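Local coordinates for protein (o6-methylguanine-dna methyltransferase) (Thermococcus kodakarensis, PDB 1MGT) that repairs O6-methylguanine and O4-methylthymine in DNA by transferring the methyl group irreversibly to one of its own cysteines, a suicide reaction that inactivates it, at residues A[10-15]-A[160-165]; A[68-71]-A[76-79]; A[97-102]-A[117-122]. All blocks are in the same frame, centred on the assembly; numbering follows the deposited sequence.

Contact 1: A[10-15]-A[160-165]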
ATOM      1  N   GLY A  10     -15.789 -12.903  -1.995  1.00 15.40           N
ATOM      2  CA  GLY A  10     -16.121 -14.318  -2.228  1.00 14.76           C
ATOM      3  C   GLY A  10     -15.830 -15.065  -0.912  1.00 16.12           C
ATOM      4  O   GLY A  10     -16.340 -14.656   0.142  1.00 15.36           O
ATOM      5  N   GLU A  11     -15.109 -16.159  -0.963  1.00 15.50           N
ATOM      6  CA  GLU A  11     -14.792 -16.953   0.195  1.00 17.62           C
ATOM      7  C   GLU A  11     -13.628 -16.423   1.018  1.00 16.59           C
ATOM      8  O   GLU A  11     -13.283 -17.020   2.038  1.00 17.39           O
ATOM      9  CB  GLU A  11     -14.514 -18.412  -0.197  1.00 21.31           C
ATOM     10  CG  GLU A  11     -13.258 -18.582  -1.033  1.00 24.71           C
ATOM     11  CD  GLU A  11     -13.462 -18.432  -2.524  1.00 27.74           C
ATOM     12  OE1 GLU A  11     -12.731 -19.149  -3.261  1.00 30.75           O
ATOM     13  OE2 GLU A  11     -14.298 -17.651  -3.027  1.00 26.62           O
ATOM     14  N   ARG A  12     -12.973 -15.370   0.561  1.00 15.53           N
ATOM     15  CA  ARG A  12     -11.843 -14.831   1.334  1.00 17.05           C
ATOM     16  C   ARG A  12     -12.318 -13.662   2.191  1.00 16.49           C
ATOM     17  O   ARG A  12     -13.321 -13.021   1.888  1.00 15.97           O
ATOM     18  CB  ARG A  12     -10.728 -14.342   0.404  1.00 19.94           C
ATOM     19  CG  ARG A  12     -10.291 -15.414  -0.599  1.00 26.16           C
ATOM     20  CD  ARG A  12      -8.826 -15.184  -0.995  1.00 30.53           C
ATOM     21  NE  ARG A  12      -7.950 -15.520   0.120  1.00 36.17           N
ATOM     22  CZ  ARG A  12      -6.701 -15.965   0.033  1.00 38.04           C
ATOM     23  NH1 ARG A  12      -6.129 -16.153  -1.150  1.00 39.09           N
ATOM     24  NH2 ARG A  12      -6.032 -16.217   1.156  1.00 39.18           N
ATOM     25  N   VAL A  13     -11.552 -13.396   3.248  1.00 15.53           N
ATOM     26  CA  VAL A  13     -11.903 -12.273   4.118  1.00 15.11           C
ATOM     27  C   VAL A  13     -10.667 -11.362   4.119  1.00 13.82           C
ATOM     28  O   VAL A  13      -9.579 -11.930   4.208  1.00 16.05           O
ATOM     29  CB  VAL A  13     -12.241 -12.712   5.543  1.00 17.00           C
ATOM     30  CG1 VAL A  13     -12.317 -11.519   6.471  1.00 19.76           C
ATOM     31  CG2 VAL A  13     -13.625 -13.408   5.550  1.00 18.15           C
ATOM     32  N   VAL A  14     -10.847 -10.088   3.917  1.00 12.58           N
ATOM     33  CA  VAL A  14      -9.714  -9.163   3.931  1.00 13.84           C
ATOM     34  C   VAL A  14      -9.975  -8.101   5.021  1.00 12.16           C
ATOM     35  O   VAL A  14     -11.027  -7.475   4.998  1.00 13.36           O
ATOM     36  CB  VAL A  14      -9.558  -8.413   2.589  1.00 16.19           C
ATOM     37  CG1 VAL A  14      -8.431  -7.406   2.651  1.00 19.23           C
ATOM     38  CG2 VAL A  14      -9.249  -9.426   1.464  1.00 19.90           C
ATOM     39  N   TRP A  15      -9.004  -7.902   5.889  1.00 11.36           N
ATOM     40  CA  TRP A  15      -9.111  -6.890   6.945  1.00 11.51           C
ATOM     41  C   TRP A  15      -8.293  -5.669   6.505  1.00 11.88           C
ATOM     42  O   TRP A  15      -7.158  -5.879   6.064  1.00 11.94           O
ATOM     43  CB  TRP A  15      -8.459  -7.452   8.228  1.00 13.58           C
ATOM     44  CG  TRP A  15      -9.365  -8.441   8.914  1.00 15.89           C
ATOM     45  CD1 TRP A  15      -9.487  -9.770   8.679  1.00 17.04           C
ATOM     46  CD2 TRP A  15     -10.289  -8.119   9.961  1.00 16.18           C
ATOM     47  NE1 TRP A  15     -10.441 -10.310   9.513  1.00 18.20           N
ATOM     48  CE2 TRP A  15     -10.943  -9.322  10.313  1.00 17.52           C
ATOM     49  CE3 TRP A  15     -10.619  -6.930  10.617  1.00 16.11           C
ATOM     50  CZ2 TRP A  15     -11.909  -9.361  11.314  1.00 17.80           C
ATOM     51  CZ3 TRP A  15     -11.590  -6.982  11.615  1.00 18.37           C
ATOM     52  CH2 TRP A  15     -12.219  -8.193  11.943  1.00 16.87           C
ATOM     53  N   LYS A 160       0.409 -10.589  -2.013  1.00 14.58           N
ATOM     54  CA  LYS A 160       0.755 -10.008  -3.341  1.00 14.37           C
ATOM     55  C   LYS A 160       0.037 -10.742  -4.470  1.00 15.51           C
ATOM     56  O   LYS A 160      -0.535 -10.143  -5.398  1.00 15.14           O
ATOM     57  CB  LYS A 160       2.267 -10.067  -3.571  1.00 13.47           C
ATOM     58  CG  LYS A 160       2.679  -9.168  -4.775  1.00 15.01           C
ATOM     59  CD  LYS A 160       4.202  -9.213  -4.894  1.00 15.50           C
ATOM     60  CE  LYS A 160       4.736  -8.196  -5.896  1.00 15.29           C
ATOM     61  NZ  LYS A 160       6.225  -8.228  -5.925  1.00 14.70           N
ATOM     62  N   LYS A 161       0.036 -12.057  -4.411  1.00 16.98           N
ATOM     63  CA  LYS A 161      -0.616 -12.910  -5.401  1.00 18.60           C
ATOM     64  C   LYS A 161      -2.113 -12.692  -5.447  1.00 18.46           C
ATOM     65  O   LYS A 161      -2.748 -12.676  -6.498  1.00 18.67           O
ATOM     66  CB  LYS A 161      -0.327 -14.382  -5.093  1.00 22.17           C
ATOM     67  CG  LYS A 161       0.880 -14.943  -5.800  1.00 26.42           C
ATOM     68  CD  LYS A 161       1.251 -16.338  -5.334  1.00 30.39           C
ATOM     69  CE  LYS A 161       0.116 -17.334  -5.501  1.00 33.19           C
ATOM     70  NZ  LYS A 161       0.541 -18.719  -5.084  1.00 34.68           N
ATOM     71  N   PHE A 162      -2.724 -12.500  -4.273  1.00 18.32           N
ATOM     72  CA  PHE A 162      -4.153 -12.251  -4.189  1.00 18.33           C
ATOM     73  C   PHE A 162      -4.527 -10.958  -4.898  1.00 17.44           C
ATOM     74  O   PHE A 162      -5.517 -10.880  -5.645  1.00 16.88           O
ATOM     75  CB  PHE A 162      -4.576 -12.232  -2.718  1.00 19.17           C
ATOM     76  CG  PHE A 162      -5.936 -11.654  -2.495  1.00 21.80           C
ATOM     77  CD1 PHE A 162      -7.068 -12.386  -2.766  1.00 23.44           C
ATOM     78  CD2 PHE A 162      -6.055 -10.353  -2.013  1.00 22.40           C
ATOM     79  CE1 PHE A 162      -8.327 -11.830  -2.562  1.00 24.23           C
ATOM     80  CE2 PHE A 162      -7.303  -9.803  -1.801  1.00 23.95           C
ATOM     81  CZ  PHE A 162      -8.428 -10.546  -2.080  1.00 24.59           C
ATOM     82  N   LEU A 163      -3.734  -9.899  -4.640  1.00 14.53           N
ATOM     83  CA  LEU A 163      -3.966  -8.637  -5.276  1.00 14.46           C
ATOM     84  C   LEU A 163      -3.760  -8.772  -6.803  1.00 14.03           C
ATOM     85  O   LEU A 163      -4.585  -8.255  -7.539  1.00 14.36           O
ATOM     86  CB  LEU A 163      -3.050  -7.529  -4.748  1.00 15.83           C
ATOM     87  CG  LEU A 163      -3.365  -7.126  -3.265  1.00 16.33           C
ATOM     88  CD1 LEU A 163      -2.428  -6.012  -2.849  1.00 16.97           C
ATOM     89  CD2 LEU A 163      -4.826  -6.738  -3.155  1.00 17.95           C
ATOM     90  N   LEU A 164      -2.713  -9.468  -7.223  1.00 13.56           N
ATOM     91  CA  LEU A 164      -2.516  -9.595  -8.690  1.00 16.06           C
ATOM     92  C   LEU A 164      -3.641 -10.373  -9.326  1.00 16.70           C
ATOM     93  O   LEU A 164      -4.130 -10.017 -10.409  1.00 18.46           O
ATOM     94  CB  LEU A 164      -1.147 -10.202  -8.999  1.00 13.44           C
ATOM     95  CG  LEU A 164       0.024  -9.232  -8.673  1.00 15.49           C
ATOM     96  CD1 LEU A 164       1.366  -9.930  -8.770  1.00 15.83           C
ATOM     97  CD2 LEU A 164      -0.045  -8.014  -9.592  1.00 17.77           C
ATOM     98  N   GLU A 165      -4.091 -11.433  -8.669  1.00 18.07           N
ATOM     99  CA  GLU A 165      -5.176 -12.254  -9.201  1.00 20.53           C
ATOM    100  C   GLU A 165      -6.447 -11.467  -9.393  1.00 21.50           C
ATOM    101  O   GLU A 165      -7.130 -11.531 -10.429  1.00 19.89           O
ATOM    102  CB  GLU A 165      -5.400 -13.461  -8.269  1.00 24.72           C
ATOM    103  CG  GLU A 165      -6.734 -14.153  -8.577  1.00 31.08           C
ATOM    104  CD  GLU A 165      -6.830 -15.537  -7.974  1.00 34.76           C
ATOM    105  OE1 GLU A 165      -7.413 -16.418  -8.650  1.00 37.23           O
ATOM    106  OE2 GLU A 165      -6.327 -15.737  -6.846  1.00 37.62           O
TER
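Lys160 NZ is gripped by three backbone carbonyls, those of Val144, Ile150 and Tyr152, and so ties the helix that presents Phe162 to Arg12 and Val14 to strand 144-145 and the loop after it. Phe162 CG is anti to the backbone N (chi1 166°), which sends the ring out from helix 157-166 toward the start of strand 12-20. There the two strand residues divide the ring between them. Arg12 CD lies 3.7 Å from Phe162 CE1 and equally near CD1, while Val14 CG2 comes within 3.8 Å of Phe162 CZ at the far end of the ring. Arginine suits the outer position because its CD methylene can pack on an aromatic ring while the guanidinium beyond it is left to interact elsewhere; a bend at chi3 turns the guanidinium away from stacking on Phe162, its plane 71° from that of the ring. That cation instead makes a cation-pi contact with Phe31. Valine, branched and apolar, suits the buried inner position on a strand. Replacing Phe162 by alanine removes the ring, and Arg12 CD and Val14 CG2 would probably be left without their apolar partner, with a gap between strand and helix. With Arg12 NH1 still 5.7 Å from Glu165 OE2, no ion pair is closed here, and the strand of the N-terminal domain meets the helix of the DNA-binding domain through apolar contact, without hydrogen bonds.

Contact 2: A[68-71]-A[76-79]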
ATOM      1  N   PHE A  68     -10.987  -0.332   0.092  1.00 11.93           N
ATOM      2  CA  PHE A  68     -11.555  -1.529  -0.491  1.00 13.08           C
ATOM      3  C   PHE A  68     -12.041  -1.273  -1.926  1.00 14.12           C
ATOM      4  O   PHE A  68     -11.887  -2.154  -2.781  1.00 13.32           O
ATOM      5  CB  PHE A  68     -12.735  -2.033   0.362  1.00 12.92           C
ATOM      6  CG  PHE A  68     -13.339  -3.313  -0.152  1.00 15.60           C
ATOM      7  CD1 PHE A  68     -12.650  -4.493  -0.102  1.00 16.09           C
ATOM      8  CD2 PHE A  68     -14.629  -3.277  -0.677  1.00 16.13           C
ATOM      9  CE1 PHE A  68     -13.211  -5.668  -0.575  1.00 18.52           C
ATOM     10  CE2 PHE A  68     -15.207  -4.448  -1.150  1.00 17.89           C
ATOM     11  CZ  PHE A  68     -14.497  -5.630  -1.101  1.00 17.92           C
ATOM     12  N   LYS A  69     -12.618  -0.103  -2.176  1.00 14.38           N
ATOM     13  CA  LYS A  69     -13.080   0.241  -3.525  1.00 15.15           C
ATOM     14  C   LYS A  69     -11.891   0.305  -4.488  1.00 15.00           C
ATOM     15  O   LYS A  69     -12.056  -0.066  -5.661  1.00 15.19           O
ATOM     16  CB  LYS A  69     -13.814   1.575  -3.517  1.00 17.17           C
ATOM     17  CG  LYS A  69     -15.256   1.419  -2.991  1.00 21.86           C
ATOM     18  CD  LYS A  69     -15.883   2.801  -2.919  1.00 26.29           C
ATOM     19  CE  LYS A  69     -17.290   2.772  -2.330  1.00 29.39           C
ATOM     20  NZ  LYS A  69     -17.877   4.155  -2.431  1.00 32.51           N
ATOM     21  N   VAL A  70     -10.730   0.779  -4.013  1.00 12.48           N
ATOM     22  CA  VAL A  70      -9.569   0.779  -4.933  1.00 14.08           C
ATOM     23  C   VAL A  70      -9.139  -0.654  -5.178  1.00 13.83           C
ATOM     24  O   VAL A  70      -8.836  -1.101  -6.298  1.00 13.13           O
ATOM     25  CB  VAL A  70      -8.407   1.588  -4.295  1.00 13.96           C
ATOM     26  CG1 VAL A  70      -7.143   1.446  -5.139  1.00 14.12           C
ATOM     27  CG2 VAL A  70      -8.828   3.038  -4.183  1.00 14.11           C
ATOM     28  N   LEU A  71      -9.086  -1.488  -4.124  1.00 12.73           N
ATOM     29  CA  LEU A  71      -8.695  -2.867  -4.220  1.00 13.73           C
ATOM     30  C   LEU A  71      -9.528  -3.641  -5.255  1.00 15.29           C
ATOM     31  O   LEU A  71      -8.943  -4.410  -6.030  1.00 15.09           O
ATOM     32  CB  LEU A  71      -8.883  -3.582  -2.852  1.00 14.36           C
ATOM     33  CG  LEU A  71      -8.243  -4.958  -2.684  1.00 17.02           C
ATOM     34  CD1 LEU A  71      -7.968  -5.254  -1.197  1.00 19.33           C
ATOM     35  CD2 LEU A  71      -9.131  -6.056  -3.237  1.00 18.82           C
ATOM     36  N   ASP A  76     -10.081   4.252  -9.116  1.00 24.41           N
ATOM     37  CA  ASP A  76      -8.722   4.022  -9.658  1.00 23.51           C
ATOM     38  C   ASP A  76      -7.689   4.489  -8.632  1.00 20.36           C
ATOM     39  O   ASP A  76      -7.962   5.377  -7.840  1.00 18.63           O
ATOM     40  CB  ASP A  76      -8.549   4.726 -10.999  1.00 28.68           C
ATOM     41  CG  ASP A  76      -8.441   6.217 -10.852  1.00 33.07           C
ATOM     42  OD1 ASP A  76      -9.430   6.849 -10.411  1.00 37.78           O
ATOM     43  OD2 ASP A  76      -7.363   6.770 -11.152  1.00 36.97           O
ATOM     44  N   ASN A  77      -6.496   3.898  -8.663  1.00 18.80           N
ATOM     45  CA  ASN A  77      -5.460   4.284  -7.699  1.00 17.15           C
ATOM     46  C   ASN A  77      -5.146   5.754  -7.639  1.00 17.33           C
ATOM     47  O   ASN A  77      -5.022   6.363  -6.567  1.00 15.45           O
ATOM     48  CB  ASN A  77      -4.165   3.525  -8.011  1.00 15.61           C
ATOM     49  CG  ASN A  77      -4.350   2.037  -7.995  1.00 16.21           C
ATOM     50  OD1 ASN A  77      -4.803   1.418  -8.967  1.00 17.75           O
ATOM     51  ND2 ASN A  77      -3.999   1.402  -6.869  1.00 15.62           N
ATOM     52  N   ALA A  78      -4.958   6.397  -8.802  1.00 15.07           N
ATOM     53  CA  ALA A  78      -4.612   7.808  -8.838  1.00 17.44           C
ATOM     54  C   ALA A  78      -5.634   8.708  -8.192  1.00 17.82           C
ATOM     55  O   ALA A  78      -5.262   9.772  -7.670  1.00 18.78           O
ATOM     56  CB  ALA A  78      -4.370   8.222 -10.318  1.00 17.95           C
ATOM     57  N   SER A  79      -6.912   8.341  -8.177  1.00 19.57           N
ATOM     58  CA  SER A  79      -7.899   9.231  -7.539  1.00 23.42           C
ATOM     59  C   SER A  79      -7.760   9.238  -6.028  1.00 22.66           C
ATOM     60  O   SER A  79      -8.301  10.139  -5.387  1.00 25.13           O
ATOM     61  CB  SER A  79      -9.318   8.855  -7.948  1.00 25.51           C
ATOM     62  OG  SER A  79      -9.616   7.552  -7.499  1.00 31.03           O
TER
HETATM   63  O   HOH W   1      -7.415  -0.052  -8.720  1.00 42.92           O
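Val70 and Asp76 bring their CA atoms to within 5.8 Å where the chain leaves helix 63-71 and doubles back on its last turn. Residues 76-79 form a type I beta turn, closed by the backbone bond from Ser79 N to Asp76 O at 3.2 Å, and a further backbone bond links Lys69 with Leu75, holding the return of the chain close to the helix. Aspartate suits the first position of the turn, since its carboxylate folds over the turn's own atoms: Asp76 OD2 takes a weak bond from Ser79 N, and Ser79 OG, with a single proton to give, has both Asp76 O and Asp76 OD1 within reach.

Across the contact, Val70 packs against the amide of Asn77. Val70 CG1, anti to the backbone N (chi1 172°), approaches Asn77 ND2 at 3.6 Å, while CG2 makes a looser approach of 4.4 Å to Asp76 O. The valine thus sets an apolar wall beside a buried amide whose polar atoms are served from other directions. Asn77 ND2 donates to the carbonyl of Val138, and Asn77 OD1 accepts from Arg143 NH2, so both ends of the amide are used and its flip is fixed. Asparagine fits because one flat group can donate and accept at once. Its partners flank the Pro-Cys-His-Arg-Val signature of this family or belong to it, and Asn77 also touches Pro140, so the turn is fastened to the loop that carries the probable nucleophile, Cys141. Asn77 OD1 accepts a second bond, from a water at 3.0 Å, and the same water donates to the helical carbonyl Val70 O, also at 3.0 Å.

Contact 3: A[97-102]-A[117-122]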
ATOM      1  N   TYR A  97       6.396   6.741  -5.513  1.00  9.81           N
ATOM      2  CA  TYR A  97       5.001   6.367  -5.290  1.00  9.64           C
ATOM      3  C   TYR A  97       4.033   7.016  -6.259  1.00 10.03           C
ATOM      4  O   TYR A  97       3.093   6.427  -6.784  1.00  9.18           O
ATOM      5  CB  TYR A  97       4.535   6.694  -3.835  1.00  8.75           C
ATOM      6  CG  TYR A  97       5.374   6.013  -2.785  1.00  9.31           C
ATOM      7  CD1 TYR A  97       6.103   4.864  -3.029  1.00  7.41           C
ATOM      8  CD2 TYR A  97       5.436   6.526  -1.471  1.00  9.76           C
ATOM      9  CE1 TYR A  97       6.880   4.239  -2.088  1.00  9.04           C
ATOM     10  CE2 TYR A  97       6.221   5.906  -0.515  1.00  8.15           C
ATOM     11  CZ  TYR A  97       6.935   4.778  -0.799  1.00  8.88           C
ATOM     12  OH  TYR A  97       7.731   4.169   0.149  1.00  9.36           O
ATOM     13  N   GLU A  98       4.228   8.310  -6.530  1.00 11.27           N
ATOM     14  CA  GLU A  98       3.350   8.998  -7.467  1.00 12.64           C
ATOM     15  C   GLU A  98       3.518   8.453  -8.893  1.00 12.75           C
ATOM     16  O   GLU A  98       2.506   8.251  -9.564  1.00 11.59           O
ATOM     17  CB  GLU A  98       3.653  10.499  -7.463  1.00 15.64           C
ATOM     18  CG  GLU A  98       3.132  11.198  -6.208  1.00 18.79           C
ATOM     19  CD  GLU A  98       3.434  12.685  -6.196  1.00 23.71           C
ATOM     20  OE1 GLU A  98       2.684  13.408  -5.516  1.00 26.89           O
ATOM     21  OE2 GLU A  98       4.415  13.119  -6.835  1.00 24.85           O
ATOM     22  N   TRP A  99       4.758   8.243  -9.317  1.00 14.15           N
ATOM     23  CA  TRP A  99       4.927   7.744 -10.720  1.00 14.45           C
ATOM     24  C   TRP A  99       4.258   6.409 -10.889  1.00 13.31           C
ATOM     25  O   TRP A  99       3.544   6.115 -11.857  1.00 12.54           O
ATOM     26  CB  TRP A  99       6.427   7.673 -11.059  1.00 15.27           C
ATOM     27  CG  TRP A  99       6.640   7.459 -12.545  1.00 16.23           C
ATOM     28  CD1 TRP A  99       6.818   8.450 -13.474  1.00 17.04           C
ATOM     29  CD2 TRP A  99       6.669   6.214 -13.246  1.00 16.45           C
ATOM     30  NE1 TRP A  99       6.974   7.882 -14.733  1.00 17.30           N
ATOM     31  CE2 TRP A  99       6.885   6.523 -14.619  1.00 17.21           C
ATOM     32  CE3 TRP A  99       6.559   4.883 -12.876  1.00 17.17           C
ATOM     33  CZ2 TRP A  99       6.977   5.531 -15.599  1.00 17.48           C
ATOM     34  CZ3 TRP A  99       6.643   3.889 -13.845  1.00 17.61           C
ATOM     35  CH2 TRP A  99       6.867   4.241 -15.188  1.00 17.14           C
ATOM     36  N   LEU A 100       4.492   5.516  -9.919  1.00 12.85           N
ATOM     37  CA  LEU A 100       3.909   4.184  -9.924  1.00 12.22           C
ATOM     38  C   LEU A 100       2.392   4.244  -9.957  1.00 11.70           C
ATOM     39  O   LEU A 100       1.708   3.529 -10.715  1.00 12.40           O
ATOM     40  CB  LEU A 100       4.390   3.460  -8.643  1.00 13.30           C
ATOM     41  CG  LEU A 100       3.888   2.050  -8.431  1.00 18.06           C
ATOM     42  CD1 LEU A 100       4.413   1.144  -9.575  1.00 15.26           C
ATOM     43  CD2 LEU A 100       4.344   1.512  -7.076  1.00 16.68           C
ATOM     44  N   THR A 101       1.801   5.103  -9.113  1.00 11.95           N
ATOM     45  CA  THR A 101       0.361   5.212  -9.042  1.00 11.96           C
ATOM     46  C   THR A 101      -0.279   5.777 -10.292  1.00 12.05           C
ATOM     47  O   THR A 101      -1.362   5.354 -10.704  1.00 13.15           O
ATOM     48  CB  THR A 101      -0.030   6.098  -7.811  1.00 13.43           C
ATOM     49  OG1 THR A 101       0.574   5.464  -6.642  1.00 13.10           O
ATOM     50  CG2 THR A 101      -1.534   6.084  -7.619  1.00 15.33           C
ATOM     51  N   LYS A 102       0.370   6.754 -10.919  1.00 12.47           N
ATOM     52  CA  LYS A 102      -0.204   7.364 -12.112  1.00 14.80           C
ATOM     53  C   LYS A 102       0.107   6.579 -13.385  1.00 15.99           C
ATOM     54  O   LYS A 102      -0.655   6.686 -14.354  1.00 16.38           O
ATOM     55  CB  LYS A 102       0.430   8.765 -12.293  1.00 18.13           C
ATOM     56  CG  LYS A 102      -0.169   9.798 -11.336  1.00 21.44           C
ATOM     57  CD  LYS A 102       0.444  11.177 -11.564  1.00 25.24           C
ATOM     58  CE  LYS A 102       0.226  12.029 -10.307  1.00 28.37           C
ATOM     59  NZ  LYS A 102       0.337  13.491 -10.595  1.00 30.59           N
ATOM     60  N   LYS A 117      14.778   2.210 -14.223  1.00 12.85           N
ATOM     61  CA  LYS A 117      15.223   2.881 -15.448  1.00 14.66           C
ATOM     62  C   LYS A 117      14.356   4.063 -15.796  1.00 14.35           C
ATOM     63  O   LYS A 117      14.860   5.126 -16.227  1.00 13.64           O
ATOM     64  CB  LYS A 117      15.241   1.861 -16.622  1.00 16.74           C
ATOM     65  CG  LYS A 117      16.548   1.098 -16.639  1.00 22.62           C
ATOM     66  CD  LYS A 117      16.438  -0.270 -17.299  1.00 27.99           C
ATOM     67  CE  LYS A 117      17.778  -1.003 -17.115  1.00 29.86           C
ATOM     68  NZ  LYS A 117      17.552  -2.351 -16.525  1.00 31.44           N
ATOM     69  N   ALA A 118      13.048   3.960 -15.565  1.00 13.58           N
ATOM     70  CA  ALA A 118      12.125   5.030 -15.877  1.00 13.68           C
ATOM     71  C   ALA A 118      12.357   6.270 -15.014  1.00 15.79           C
ATOM     72  O   ALA A 118      12.088   7.377 -15.472  1.00 15.48           O
ATOM     73  CB  ALA A 118      10.669   4.582 -15.696  1.00 14.62           C
ATOM     74  N   LEU A 119      12.877   6.061 -13.818  1.00 12.33           N
ATOM     75  CA  LEU A 119      13.088   7.180 -12.888  1.00 14.83           C
ATOM     76  C   LEU A 119      14.539   7.557 -12.722  1.00 15.63           C
ATOM     77  O   LEU A 119      14.892   8.299 -11.785  1.00 14.59           O
ATOM     78  CB  LEU A 119      12.501   6.687 -11.554  1.00 16.30           C
ATOM     79  CG  LEU A 119      11.084   7.075 -11.155  1.00 21.07           C
ATOM     80  CD1 LEU A 119      10.230   7.662 -12.239  1.00 20.36           C
ATOM     81  CD2 LEU A 119      10.407   5.901 -10.458  1.00 19.53           C
ATOM     82  N   ASN A 120      15.434   7.029 -13.572  1.00 14.63           N
ATOM     83  CA  ASN A 120      16.855   7.328 -13.478  1.00 15.93           C
ATOM     84  C   ASN A 120      17.436   6.981 -12.115  1.00 15.56           C
ATOM     85  O   ASN A 120      18.256   7.733 -11.569  1.00 15.75           O
ATOM     86  CB  ASN A 120      17.137   8.830 -13.752  1.00 17.36           C
ATOM     87  CG  ASN A 120      16.795   9.160 -15.195  1.00 20.45           C
ATOM     88  OD1 ASN A 120      17.076   8.369 -16.101  1.00 20.84           O
ATOM     89  ND2 ASN A 120      16.163  10.299 -15.392  1.00 23.22           N
ATOM     90  N   THR A 121      17.000   5.861 -11.552  1.00 13.12           N
ATOM     91  CA  THR A 121      17.530   5.495 -10.232  1.00 13.02           C
ATOM     92  C   THR A 121      17.976   4.059 -10.264  1.00 15.87           C
ATOM     93  O   THR A 121      18.084   3.457 -11.358  1.00 14.22           O
ATOM     94  CB  THR A 121      16.453   5.794  -9.160  1.00 13.74           C
ATOM     95  OG1 THR A 121      16.993   5.533  -7.852  1.00 14.79           O
ATOM     96  CG2 THR A 121      15.210   4.954  -9.390  1.00 12.98           C
ATOM     97  N   SER A 122      18.272   3.466  -9.117  1.00 13.87           N
ATOM     98  CA  SER A 122      18.714   2.077  -9.079  1.00 14.63           C
ATOM     99  C   SER A 122      17.609   1.168  -8.562  1.00 13.96           C
ATOM    100  O   SER A 122      16.717   1.573  -7.805  1.00 13.00           O
ATOM    101  CB  SER A 122      19.932   1.955  -8.157  1.00 17.82           C
ATOM    102  OG  SER A 122      19.575   2.124  -6.807  1.00 21.32           O
TER
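One face of the Trp99 indole carries Leu119 CD1, and Ala118 CB approaches obliquely from the same side of the ring. Leu119 CD1 sits over the five-membered ring, 3.8 Å from its centroid and only 17° off the ring normal, a CH-pi contact in which the methyl lies 3.6 Å from Trp99 CG. Ala118 CB comes in toward the six-membered ring, 4.2 Å from its centroid and 29° off the normal, closest to Trp99 CZ2 at 3.8 Å. With CG anti to the backbone N (chi1 -168°), the indole leans from helix 91-103 toward these two residues. Tryptophan offers a surface broad enough for both methyls; alanine is short enough to let the benzo ring approach, and leucine is long enough to reach the pyrrole ring. Helix 112-118 ends here, and its turn into helix 123-131 fits the helix-turn-helix expected of this DNA-binding family. The turn is a Schellman motif with Asn120 as its C-prime residue: Thr121 N bonds to Ala116 O, and Asn120 N makes a weak bond to Lys117 O. Asparagine tolerates the positive phi required there. Ser122 then caps the next helix through OG to Ala125 N. On the other helix, Thr101 OG1 donates to Tyr97 O at 2.7 Å, from the opposite face of the carbonyl plane to Thr101 N, which bonds to the same oxygen.

Overall arrangement
Contact 2 touches both of the others and sits at the corner of a bent path between them. Its centre is about 15 Å from that of contact 1, which it meets where Leu163 CD2 packs on Leu71 CG at 3.9 Å, and about 19 Å from that of contact 3, where Thr101 CG2 lies 3.6 Å from Asn77 C. Contacts 1 and 3 do not touch: their centres are about 26 Å apart and their nearest atoms about 10 Å. Contacts 1 and 2 both involve the N-terminal domain, whereas contact 3 lies within the DNA-binding one. Side chain to side chain, Cys141, probably the methyl acceptor, is about 9 Å from Asn77 and about 11 Å from Trp99.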